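Local coordinates for protein hydrazine synthase subunit alpha (Candidatus Kuenenia stuttgartiensis, PDB 5C2V) that condenses hydroxylamine made in the gamma subunit with ammonia to form hydrazine, as the heme c-bearing alpha subunit of the hydrazine synthase complex, at residues D[198-210]-D[401-415]. Residues are numbered along the deposited sequence; the frame is centred on the assembly and turned at random.
Sequences IQRITGHVLSGIE and TAGKNFGVTVVTYQP
A single beta bridge, S207 to G403, joins the loop between helix 196-201 and strand 209-211 to the first hairpin of the small antiparallel sheet 401-403, 406-408 and 415-417. S207 N gives an almost straight bond to A402 O (2.8 Å, 179° at the hydrogen). In return K404 N reaches S207 O at 3.0 Å, but comes from well above that carbonyl's plane. The S207 side chain adds a third bond: with OG anti to the backbone N (chi1 -174°), the hydroxyl donates to K404 O at 2.8 Å. S207 O and OG thus both hold K404, within the type II turn G403-F406, while S207 N holds A402, the residue just before it. Beside this bridge, L206 CD1 rests against A402 O.

Further along, the H204 and F406 rings overlap obliquely, planes at 42°, with F406 CE1 over the centre of the imidazole. H204 ND1 donates in its ring plane to a lone pair of V205 O, a bond that fixes the imidazole's rotation for this overlap. P415 packs its CB on H204 CB at 3.6 Å and its CG against T202 O.

T202 OG1 accepts from H204 N in an ST turn. Y413, which also packs on V26 of the gamma subunit, holds V408 CG1 over one ring face and turns its edge to the helix, placing CE2 3.6 Å from I201 O.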
# COMPACT_ATOMS: atom_id res chain seq x y z
N ILE D 198 20.51 -39.53 15.09
CA ILE D 198 19.07 -39.69 14.96
C ILE D 198 18.66 -41.04 15.55
O ILE D 198 17.60 -41.17 16.16
CB ILE D 198 18.62 -39.59 13.49
CG1 ILE D 198 18.88 -38.18 12.96
CG2 ILE D 198 17.15 -39.94 13.34
CD1 ILE D 198 18.10 -37.11 13.69
N GLN D 199 19.52 -42.04 15.37
CA GLN D 199 19.28 -43.37 15.93
C GLN D 199 19.40 -43.33 17.45
O GLN D 199 18.75 -44.11 18.15
CB GLN D 199 20.25 -44.39 15.34
CG GLN D 199 19.88 -45.83 15.64
CD GLN D 199 20.79 -46.83 14.95
OE1 GLN D 199 21.85 -46.47 14.43
NE2 GLN D 199 20.38 -48.09 14.94
N ARG D 200 20.22 -42.42 17.95
CA ARG D 200 20.38 -42.25 19.38
C ARG D 200 19.11 -41.62 19.95
O ARG D 200 18.58 -42.08 20.95
CB ARG D 200 21.61 -41.39 19.70
CG ARG D 200 21.55 -40.68 21.05
CD ARG D 200 22.94 -40.23 21.50
NE ARG D 200 22.88 -39.28 22.61
CZ ARG D 200 22.65 -39.63 23.88
NH1 ARG D 200 22.45 -40.90 24.20
NH2 ARG D 200 22.63 -38.70 24.82
N ILE D 201 18.64 -40.56 19.29
CA ILE D 201 17.44 -39.87 19.74
C ILE D 201 16.15 -40.65 19.48
O ILE D 201 15.38 -40.92 20.41
CB ILE D 201 17.32 -38.49 19.06
CG1 ILE D 201 18.58 -37.66 19.32
CG2 ILE D 201 16.09 -37.76 19.55
CD1 ILE D 201 18.57 -36.29 18.67
N THR D 202 15.91 -41.01 18.22
CA THR D 202 14.67 -41.69 17.83
C THR D 202 14.69 -43.21 18.03
O THR D 202 13.68 -43.80 18.42
CB THR D 202 14.32 -41.41 16.36
OG1 THR D 202 15.36 -41.92 15.51
CG2 THR D 202 14.15 -39.92 16.12
N GLY D 203 15.83 -43.83 17.77
CA GLY D 203 15.92 -45.28 17.77
C GLY D 203 16.02 -45.87 16.37
O GLY D 203 15.95 -47.09 16.19
N HIS D 204 16.18 -45.00 15.38
CA HIS D 204 16.36 -45.41 13.99
C HIS D 204 17.21 -44.38 13.26
O HIS D 204 17.14 -43.19 13.56
CB HIS D 204 15.01 -45.58 13.30
CG HIS D 204 15.09 -46.29 11.98
ND1 HIS D 204 15.67 -45.72 10.86
CD2 HIS D 204 14.65 -47.51 11.59
CE1 HIS D 204 15.59 -46.57 9.85
NE2 HIS D 204 14.97 -47.66 10.27
N VAL D 205 18.01 -44.83 12.30
CA VAL D 205 18.84 -43.93 11.52
C VAL D 205 17.97 -42.98 10.70
O VAL D 205 16.82 -43.30 10.38
CB VAL D 205 19.79 -44.68 10.57
CG1 VAL D 205 20.83 -45.47 11.37
CG2 VAL D 205 19.01 -45.60 9.64
N LEU D 206 18.51 -41.81 10.37
CA LEU D 206 17.77 -40.79 9.65
C LEU D 206 17.38 -41.26 8.25
O LEU D 206 18.20 -41.80 7.51
CB LEU D 206 18.60 -39.51 9.55
CG LEU D 206 17.92 -38.28 8.93
CD1 LEU D 206 16.66 -37.92 9.70
CD2 LEU D 206 18.88 -37.10 8.88
N SER D 207 16.11 -41.06 7.91
CA SER D 207 15.63 -41.33 6.56
C SER D 207 15.58 -40.03 5.78
O SER D 207 15.24 -38.98 6.32
CB SER D 207 14.27 -42.01 6.58
OG SER D 207 13.87 -42.40 5.28
N GLY D 208 15.93 -40.10 4.50
CA GLY D 208 16.23 -38.91 3.72
C GLY D 208 17.18 -39.33 2.62
O GLY D 208 17.11 -40.47 2.14
N ILE D 209 18.02 -38.41 2.18
CA ILE D 209 19.10 -38.78 1.26
C ILE D 209 20.35 -39.14 2.06
O ILE D 209 20.80 -38.37 2.91
CB ILE D 209 19.41 -37.65 0.27
CG1 ILE D 209 18.14 -37.22 -0.47
CG2 ILE D 209 20.48 -38.08 -0.72
CD1 ILE D 209 18.31 -35.99 -1.32
N GLU D 210 20.91 -40.32 1.78
CA GLU D 210 22.09 -40.80 2.50
C GLU D 210 23.38 -40.52 1.74
O GLU D 210 23.45 -40.68 0.52
CB GLU D 210 21.98 -42.30 2.78
CG GLU D 210 21.22 -42.65 4.05
CD GLU D 210 21.34 -44.13 4.40
OE1 GLU D 210 20.73 -44.96 3.69
OE2 GLU D 210 22.04 -44.45 5.38
N THR D 401 9.65 -37.37 14.25
CA THR D 401 9.91 -37.94 12.93
C THR D 401 11.37 -38.35 12.74
O THR D 401 12.29 -37.65 13.16
CB THR D 401 9.52 -36.97 11.79
OG1 THR D 401 9.91 -37.53 10.53
CG2 THR D 401 10.19 -35.62 11.97
N ALA D 402 11.57 -39.50 12.11
CA ALA D 402 12.89 -40.03 11.78
C ALA D 402 13.32 -39.56 10.39
O ALA D 402 14.30 -40.05 9.84
CB ALA D 402 12.91 -41.54 11.87
N GLY D 403 12.56 -38.62 9.84
CA GLY D 403 12.77 -38.15 8.48
C GLY D 403 11.83 -38.78 7.46
O GLY D 403 10.72 -39.18 7.82
N LYS D 404 12.27 -38.84 6.21
CA LYS D 404 11.41 -39.19 5.08
C LYS D 404 10.64 -40.49 5.31
O LYS D 404 11.24 -41.53 5.62
CB LYS D 404 12.24 -39.28 3.80
CG LYS D 404 11.67 -40.20 2.73
CD LYS D 404 12.73 -40.55 1.70
CE LYS D 404 12.23 -41.59 0.71
NZ LYS D 404 13.30 -42.03 -0.23
N ASN D 405 9.32 -40.41 5.17
CA ASN D 405 8.41 -41.55 5.31
C ASN D 405 8.36 -42.13 6.73
O ASN D 405 7.60 -43.05 7.00
CB ASN D 405 8.77 -42.65 4.31
CG ASN D 405 8.64 -42.20 2.88
OD1 ASN D 405 9.45 -42.56 2.02
ND2 ASN D 405 7.61 -41.41 2.60
N PHE D 406 9.17 -41.57 7.62
CA PHE D 406 9.34 -42.13 8.96
C PHE D 406 8.67 -41.31 10.06
O PHE D 406 9.04 -40.16 10.30
CB PHE D 406 10.82 -42.28 9.27
CG PHE D 406 11.35 -43.67 9.10
CD1 PHE D 406 11.36 -44.56 10.16
CD2 PHE D 406 11.84 -44.09 7.87
CE1 PHE D 406 11.84 -45.84 10.00
CE2 PHE D 406 12.32 -45.37 7.71
CZ PHE D 406 12.33 -46.25 8.78
N GLY D 407 7.69 -41.91 10.73
CA GLY D 407 7.08 -41.30 11.90
C GLY D 407 7.57 -41.96 13.17
O GLY D 407 8.26 -42.97 13.12
N VAL D 408 7.23 -41.39 14.32
CA VAL D 408 7.54 -42.01 15.61
C VAL D 408 6.31 -42.02 16.49
O VAL D 408 5.75 -40.96 16.79
CB VAL D 408 8.69 -41.28 16.34
CG1 VAL D 408 9.01 -41.98 17.65
CG2 VAL D 408 9.93 -41.22 15.45
N THR D 409 5.89 -43.21 16.91
CA THR D 409 4.66 -43.38 17.68
C THR D 409 4.64 -42.54 18.95
O THR D 409 5.68 -42.33 19.58
CB THR D 409 4.43 -44.86 18.06
OG1 THR D 409 5.54 -45.34 18.83
CG2 THR D 409 4.28 -45.72 16.81
N VAL D 410 3.47 -42.05 19.32
CA VAL D 410 3.32 -41.22 20.51
C VAL D 410 3.09 -42.09 21.74
O VAL D 410 3.20 -41.63 22.88
CB VAL D 410 2.16 -40.21 20.35
CG1 VAL D 410 0.82 -40.93 20.42
CG2 VAL D 410 2.25 -39.11 21.39
N VAL D 411 2.80 -43.37 21.51
CA VAL D 411 2.52 -44.29 22.60
C VAL D 411 3.80 -44.94 23.13
O VAL D 411 4.20 -44.70 24.27
CB VAL D 411 1.53 -45.39 22.17
CG1 VAL D 411 1.24 -46.33 23.34
CG2 VAL D 411 0.25 -44.78 21.64
N THR D 412 4.42 -45.78 22.30
CA THR D 412 5.63 -46.49 22.70
C THR D 412 6.92 -45.82 22.23
O THR D 412 8.02 -46.29 22.56
CB THR D 412 5.61 -47.94 22.17
OG1 THR D 412 5.61 -47.91 20.73
CG2 THR D 412 4.37 -48.67 22.66
N TYR D 413 6.79 -44.74 21.48
CA TYR D 413 7.92 -44.04 20.85
C TYR D 413 8.78 -45.00 20.04
O TYR D 413 9.97 -45.19 20.33
CB TYR D 413 8.76 -43.32 21.91
CG TYR D 413 9.65 -42.23 21.35
CD1 TYR D 413 9.13 -40.98 21.04
CD2 TYR D 413 11.00 -42.44 21.14
CE1 TYR D 413 9.93 -39.97 20.53
CE2 TYR D 413 11.81 -41.44 20.63
CZ TYR D 413 11.27 -40.21 20.33
OH TYR D 413 12.07 -39.21 19.82
N GLN D 414 8.18 -45.62 19.03
CA GLN D 414 8.89 -46.51 18.12
C GLN D 414 8.83 -46.02 16.67
O GLN D 414 7.74 -45.90 16.11
CB GLN D 414 8.34 -47.93 18.22
CG GLN D 414 8.61 -48.59 19.56
CD GLN D 414 8.02 -49.99 19.66
OE1 GLN D 414 6.87 -50.16 20.05
NE2 GLN D 414 8.82 -50.99 19.31
N PRO D 415 9.99 -45.72 16.07
CA PRO D 415 10.06 -45.30 14.66
C PRO D 415 9.38 -46.29 13.72
O PRO D 415 9.46 -47.50 13.94
CB PRO D 415 11.57 -45.24 14.39
CG PRO D 415 12.18 -45.00 15.73
CD PRO D 415 11.32 -45.75 16.71